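Extracellular solute-binding protein, family 1 (Bifidobacterium longum subsp. infantis ATCC 15697, PDB 3OMB) probably binds an as yet unassigned solute, likely a carbohydrate, outside the cell and hands it to an ABC import system, and carries a bound magnesium ion. Local coordinates at residues A[473-478]-A[523-528]; A[166-171]-A[315-320]. All coordinates share one frame; numbering follows the deposited sequence.

Interaction 1. Residues A[473-478]-A[523-528]; sequences PSDATK and TKIWQK
D475 and K528 form a salt bridge between two helices, 473-486 and 519-534, of the all-helical C-terminal part of this solute-binding protein. The two segments run roughly antiparallel, at 145°, with axes 10.7 Å apart at closest approach. K528 can be followed outward. Its CB and CG leave the backbone with CG anti to the backbone N (chi1 172°). The chain then bends at chi3 (71°), which turns CE toward the acid. The first contact of the chain with 473-478 comes at CE, which lies 3.2 Å from D475 OD2. NZ ends the chain as the donor of a 2.7 Å hydrogen bond to D475 OD2. D475 OD2 accepts it with its syn lone pair, the one on the side of OD1, yet D475 OD1 stays 3.9 Å from K528 NZ. The grip is therefore through one oxygen. That oxygen also accepts a hydrogen bond from W529 NE1, the residue after K528, so two donors from one helix hold it. D475 is buried, and the two donors probably favour its charged form. Beside the bridge, K478 and I525 lie crosswise. I525 also touches L479 on the same helix as K478. The aliphatic part of K478 does the touching. Its CB is 3.9 Å from I525 CD1, and its CD comes to 3.6 Å from the same methyl.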
loop_
_atom_site.group_PDB
_atom_site.type_symbol
_atom_site.label_atom_id
_atom_site.label_comp_id
_atom_site.label_asym_id
_atom_site.label_seq_id
_atom_site.Cartn_x
_atom_site.Cartn_y
_atom_site.Cartn_z
ATOM N N PRO A 473 20.480 -8.845 -6.866
ATOM C CA PRO A 473 19.849 -8.758 -8.187
ATOM C C PRO A 473 19.612 -10.110 -8.867
ATOM O O PRO A 473 18.638 -10.258 -9.607
ATOM C CB PRO A 473 20.832 -7.921 -9.020
ATOM C CG PRO A 473 21.960 -7.571 -8.131
ATOM C CD PRO A 473 21.587 -7.878 -6.722
ATOM N N SER A 474 20.471 -11.091 -8.625
ATOM C CA SER A 474 20.255 -12.397 -9.245
ATOM C C SER A 474 19.022 -13.091 -8.666
ATOM O O SER A 474 18.350 -13.838 -9.366
ATOM C CB SER A 474 21.479 -13.292 -9.112
ATOM O OG SER A 474 21.792 -13.457 -7.733
ATOM N N ASP A 475 18.727 -12.857 -7.389
ATOM C CA ASP A 475 17.546 -13.454 -6.782
ATOM C C ASP A 475 16.269 -12.744 -7.229
ATOM O O ASP A 475 15.282 -13.394 -7.542
ATOM C CB ASP A 475 17.668 -13.515 -5.255
ATOM C CG ASP A 475 18.404 -14.772 -4.775
ATOM O OD1 ASP A 475 18.680 -15.666 -5.614
ATOM O OD2 ASP A 475 18.676 -14.876 -3.553
ATOM N N ALA A 476 16.319 -11.417 -7.301
ATOM C CA ALA A 476 15.207 -10.609 -7.793
ATOM C C ALA A 476 14.813 -11.028 -9.220
ATOM O O ALA A 476 13.628 -11.219 -9.515
ATOM C CB ALA A 476 15.553 -9.115 -7.734
ATOM N N THR A 477 15.832 -11.201 -10.063
ATOM C CA THR A 477 15.720 -11.700 -11.445
ATOM C C THR A 477 15.032 -13.067 -11.545
ATOM O O THR A 477 14.147 -13.250 -12.379
ATOM C CB THR A 477 17.134 -11.738 -12.109
ATOM O OG1 THR A 477 17.656 -10.401 -12.159
ATOM C CG2 THR A 477 17.119 -12.336 -13.524
ATOM N N LYS A 478 15.431 -14.021 -10.715
ATOM C CA LYS A 478 14.708 -15.296 -10.635
ATOM C C LYS A 478 13.243 -15.114 -10.267
ATOM O O LYS A 478 12.365 -15.733 -10.868
ATOM C CB LYS A 478 15.342 -16.229 -9.605
ATOM C CG LYS A 478 16.362 -17.154 -10.193
ATOM C CD LYS A 478 16.807 -18.131 -9.122
ATOM C CE LYS A 478 18.250 -17.909 -8.727
ATOM N NZ LYS A 478 19.116 -19.030 -9.241
ATOM N N THR A 523 9.190 -19.849 -3.558
ATOM C CA THR A 523 8.955 -20.073 -2.131
ATOM C C THR A 523 10.268 -20.223 -1.337
ATOM O O THR A 523 10.453 -19.584 -0.296
ATOM C CB THR A 523 8.036 -21.282 -1.951
ATOM O OG1 THR A 523 6.817 -21.001 -2.649
ATOM C CG2 THR A 523 7.684 -21.490 -0.460
ATOM N N LYS A 524 11.184 -21.023 -1.874
ATOM C CA LYS A 524 12.478 -21.259 -1.242
ATOM C C LYS A 524 13.337 -19.983 -1.187
ATOM O O LYS A 524 13.977 -19.687 -0.169
ATOM C CB LYS A 524 13.232 -22.383 -1.954
ATOM C CG LYS A 524 14.630 -22.644 -1.343
ATOM C CD LYS A 524 15.100 -24.059 -1.635
ATOM C CE LYS A 524 15.328 -24.275 -3.115
ATOM N NZ LYS A 524 15.985 -25.620 -3.328
ATOM N N ILE A 525 13.308 -19.213 -2.259
ATOM C CA ILE A 525 14.017 -17.942 -2.273
ATOM C C ILE A 525 13.460 -16.942 -1.244
ATOM O O ILE A 525 14.222 -16.359 -0.465
ATOM C CB ILE A 525 14.076 -17.345 -3.708
ATOM C CG1 ILE A 525 15.014 -18.202 -4.567
ATOM C CG2 ILE A 525 14.488 -15.898 -3.647
ATOM C CD1 ILE A 525 14.875 -17.986 -6.117
ATOM N N TRP A 526 12.142 -16.775 -1.202
ATOM C CA TRP A 526 11.537 -15.960 -0.143
ATOM C C TRP A 526 11.849 -16.466 1.263
ATOM O O TRP A 526 12.132 -15.661 2.161
ATOM C CB TRP A 526 10.043 -15.842 -0.336
ATOM C CG TRP A 526 9.653 -14.908 -1.422
ATOM C CD1 TRP A 526 9.075 -15.231 -2.621
ATOM C CD2 TRP A 526 9.796 -13.493 -1.414
ATOM N NE1 TRP A 526 8.850 -14.101 -3.362
ATOM C CE2 TRP A 526 9.280 -13.015 -2.643
ATOM C CE3 TRP A 526 10.310 -12.573 -0.488
ATOM C CZ2 TRP A 526 9.267 -11.657 -2.971
ATOM C CZ3 TRP A 526 10.276 -11.220 -0.801
ATOM C CH2 TRP A 526 9.763 -10.775 -2.040
ATOM N N GLN A 527 11.819 -17.780 1.464
ATOM C CA GLN A 527 12.222 -18.349 2.766
ATOM C C GLN A 527 13.631 -17.915 3.164
ATOM O O GLN A 527 13.886 -17.613 4.338
ATOM C CB GLN A 527 12.145 -19.879 2.778
ATOM C CG GLN A 527 12.493 -20.547 4.168
ATOM C CD GLN A 527 11.328 -20.463 5.186
ATOM O OE1 GLN A 527 10.255 -21.014 4.943
ATOM N NE2 GLN A 527 11.547 -19.779 6.326
ATOM N N LYS A 528 14.540 -17.890 2.192
ATOM C CA LYS A 528 15.932 -17.589 2.476
ATOM C C LYS A 528 16.049 -16.137 2.907
ATOM O O LYS A 528 16.701 -15.844 3.898
ATOM C CB LYS A 528 16.816 -17.843 1.247
ATOM C CG LYS A 528 18.274 -17.349 1.434
ATOM C CD LYS A 528 19.145 -17.572 0.229
ATOM C CE LYS A 528 18.786 -16.645 -0.930
ATOM N NZ LYS A 528 19.775 -16.796 -2.082
#

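Interaction 2. Residues A[166-171]-A[315-320]; sequences HMLINK and DNFGKL
Strand 166-170 packs one face against the end of helix 313-317 through L168. L168 CG lies beside its backbone N (chi1 -52°), and CD1 is the branch that reaches both helix residues. This methyl lies 3.9 Å from F317 CE2, at the edge of the ring and near its plane. It is also 3.7 Å from N316 OD1 and 4.0 Å from N316 CB. L168 lies roughly perpendicular to N316 and runs antiparallel beside F317. Strand 166-170 is an inner strand of a mixed four-stranded sheet, between antiparallel neighbours 305-310 and 324-326, and the helix follows strand 305-310 closely in the chain. F317 also touches V308 of that neighbour and stacks on the ring of Y324. L168 itself rests on V308 and on A326. All three residues of the contact are buried. N316 OD1, the side-chain amide oxygen, accepts weak hydrogen bonds from the backbone N of W311 and of S312, so it meets polar partners as well as the methyl. After F317 the chain leaves the helix at G318, where phi is positive, a conformation that favours glycine. A short 3-10 turn follows, and L320 N donates a 3.0 Å hydrogen bond to F317 O.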
loop_
_atom_site.group_PDB
_atom_site.type_symbol
_atom_site.label_atom_id
_atom_site.label_comp_id
_atom_site.label_asym_id
_atom_site.label_seq_id
_atom_site.Cartn_x
_atom_site.Cartn_y
_atom_site.Cartn_z
ATOM N N HIS A 166 -9.744 -3.039 4.561
ATOM C CA HIS A 166 -10.868 -3.207 5.470
ATOM C C HIS A 166 -12.040 -3.797 4.725
ATOM O O HIS A 166 -12.058 -3.778 3.496
ATOM C CB HIS A 166 -11.253 -1.873 6.102
ATOM C CG HIS A 166 -10.062 -1.073 6.513
ATOM N ND1 HIS A 166 -9.490 -0.130 5.688
ATOM C CD2 HIS A 166 -9.262 -1.160 7.601
ATOM C CE1 HIS A 166 -8.420 0.376 6.278
ATOM N NE2 HIS A 166 -8.263 -0.228 7.444
HETATM N N MSE A 167 -12.976 -4.371 5.476
HETATM C CA MSE A 167 -14.191 -4.933 4.925
HETATM C C MSE A 167 -15.343 -4.090 5.453
HETATM O O MSE A 167 -15.533 -3.962 6.659
HETATM C CB MSE A 167 -14.334 -6.384 5.399
HETATM C CG MSE A 167 -15.585 -7.056 4.899
HETATM SE SE MSE A 167 -15.555 -8.916 5.379
HETATM C CE MSE A 167 -16.984 -9.553 4.236
ATOM N N LEU A 168 -16.108 -3.507 4.550
ATOM C CA LEU A 168 -17.138 -2.535 4.902
ATOM C C LEU A 168 -18.517 -3.113 4.673
ATOM O O LEU A 168 -18.746 -3.830 3.692
ATOM C CB LEU A 168 -16.982 -1.289 4.034
ATOM C CG LEU A 168 -15.588 -0.681 4.019
ATOM C CD1 LEU A 168 -15.502 0.443 2.974
ATOM C CD2 LEU A 168 -15.179 -0.198 5.467
ATOM N N ILE A 169 -19.456 -2.788 5.548
ATOM C CA ILE A 169 -20.817 -3.322 5.396
ATOM C C ILE A 169 -21.857 -2.258 5.673
ATOM O O ILE A 169 -21.635 -1.368 6.524
ATOM C CB ILE A 169 -21.057 -4.578 6.268
ATOM C CG1 ILE A 169 -22.457 -5.155 5.978
ATOM C CG2 ILE A 169 -20.875 -4.275 7.773
ATOM C CD1 ILE A 169 -22.615 -6.605 6.378
ATOM N N ASN A 170 -22.975 -2.323 4.939
ATOM C CA ASN A 170 -24.064 -1.402 5.164
ATOM C C ASN A 170 -24.818 -1.807 6.426
ATOM O O ASN A 170 -25.686 -2.670 6.387
ATOM C CB ASN A 170 -25.002 -1.298 3.955
ATOM C CG ASN A 170 -25.967 -0.104 4.056
ATOM O OD1 ASN A 170 -26.508 0.180 5.108
ATOM N ND2 ASN A 170 -26.174 0.587 2.950
ATOM N N LYS A 171 -24.458 -1.146 7.524
ATOM C CA LYS A 171 -25.048 -1.307 8.844
ATOM C C LYS A 171 -26.527 -0.846 8.923
ATOM O O LYS A 171 -27.330 -1.458 9.613
ATOM C CB LYS A 171 -24.155 -0.533 9.827
ATOM C CG LYS A 171 -24.562 -0.488 11.291
ATOM C CD LYS A 171 -24.645 -1.845 11.949
ATOM C CE LYS A 171 -24.934 -1.641 13.451
ATOM N NZ LYS A 171 -25.098 -2.937 14.094
ATOM N N ASP A 315 -14.396 7.118 2.150
ATOM C CA ASP A 315 -13.649 7.013 0.897
ATOM C C ASP A 315 -14.421 6.218 -0.157
ATOM O O ASP A 315 -14.410 6.561 -1.335
ATOM C CB ASP A 315 -12.289 6.353 1.134
ATOM C CG ASP A 315 -11.334 6.538 -0.050
ATOM O OD1 ASP A 315 -11.086 7.702 -0.445
ATOM O OD2 ASP A 315 -10.831 5.521 -0.588
ATOM N N ASN A 316 -15.086 5.152 0.279
ATOM C CA ASN A 316 -15.758 4.285 -0.650
ATOM C C ASN A 316 -17.211 4.631 -0.936
ATOM O O ASN A 316 -17.707 4.278 -1.987
ATOM C CB ASN A 316 -15.635 2.847 -0.192
ATOM C CG ASN A 316 -14.256 2.353 -0.346
ATOM O OD1 ASN A 316 -13.450 2.432 0.579
ATOM N ND2 ASN A 316 -13.932 1.926 -1.542
ATOM N N PHE A 317 -17.876 5.324 -0.013
ATOM C CA PHE A 317 -19.312 5.596 -0.182
ATOM C C PHE A 317 -19.699 7.078 -0.181
ATOM O O PHE A 317 -20.869 7.403 -0.372
ATOM C CB PHE A 317 -20.137 4.780 0.835
ATOM C CG PHE A 317 -20.003 3.309 0.641
ATOM C CD1 PHE A 317 -20.761 2.653 -0.317
ATOM C CD2 PHE A 317 -19.066 2.578 1.377
ATOM C CE1 PHE A 317 -20.607 1.282 -0.540
ATOM C CE2 PHE A 317 -18.905 1.218 1.168
ATOM C CZ PHE A 317 -19.691 0.567 0.203
ATOM N N GLY A 318 -18.721 7.960 0.032
ATOM C CA GLY A 318 -18.942 9.409 0.039
ATOM C C GLY A 318 -20.149 9.820 0.871
ATOM O O GLY A 318 -20.240 9.501 2.054
ATOM N N LYS A 319 -21.097 10.509 0.249
ATOM C CA LYS A 319 -22.267 11.040 0.964
ATOM C C LYS A 319 -23.109 9.964 1.684
ATOM O O LYS A 319 -23.852 10.265 2.607
ATOM C CB LYS A 319 -23.146 11.868 0.016
ATOM C CG LYS A 319 -22.481 13.137 -0.570
ATOM C CD LYS A 319 -22.255 14.211 0.522
ATOM C CE LYS A 319 -22.910 15.548 0.152
ATOM N NZ LYS A 319 -22.170 16.243 -0.949
ATOM N N LEU A 320 -22.974 8.709 1.273
ATOM C CA LEU A 320 -23.719 7.619 1.907
ATOM C C LEU A 320 -23.008 7.035 3.128
ATOM O O LEU A 320 -23.525 6.101 3.726
ATOM C CB LEU A 320 -24.022 6.496 0.902
ATOM C CG LEU A 320 -24.752 6.922 -0.370
ATOM C CD1 LEU A 320 -24.545 5.892 -1.466
ATOM C CD2 LEU A 320 -26.224 7.191 -0.112
#

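Interactions 1 and 2 lie on opposite sides of the chain's centre. Their centres are 39 Å apart, and their nearest atoms are about 22 Å apart. Contact 473-478 with 523-528 joins two helices by a salt bridge and a partly exposed apolar edge, whereas 166-171 with 315-320 joins a strand to a helix end in a buried contact of a leucine methyl with a phenyl edge and an amide oxygen. Interaction 2 is the nearer to the metal but does not reach it: the F317 side chain is about 14 Å from the magnesium ion and about 11 Å from the side chains of its ligands N201 and E208. Interaction 1 lies away from that site.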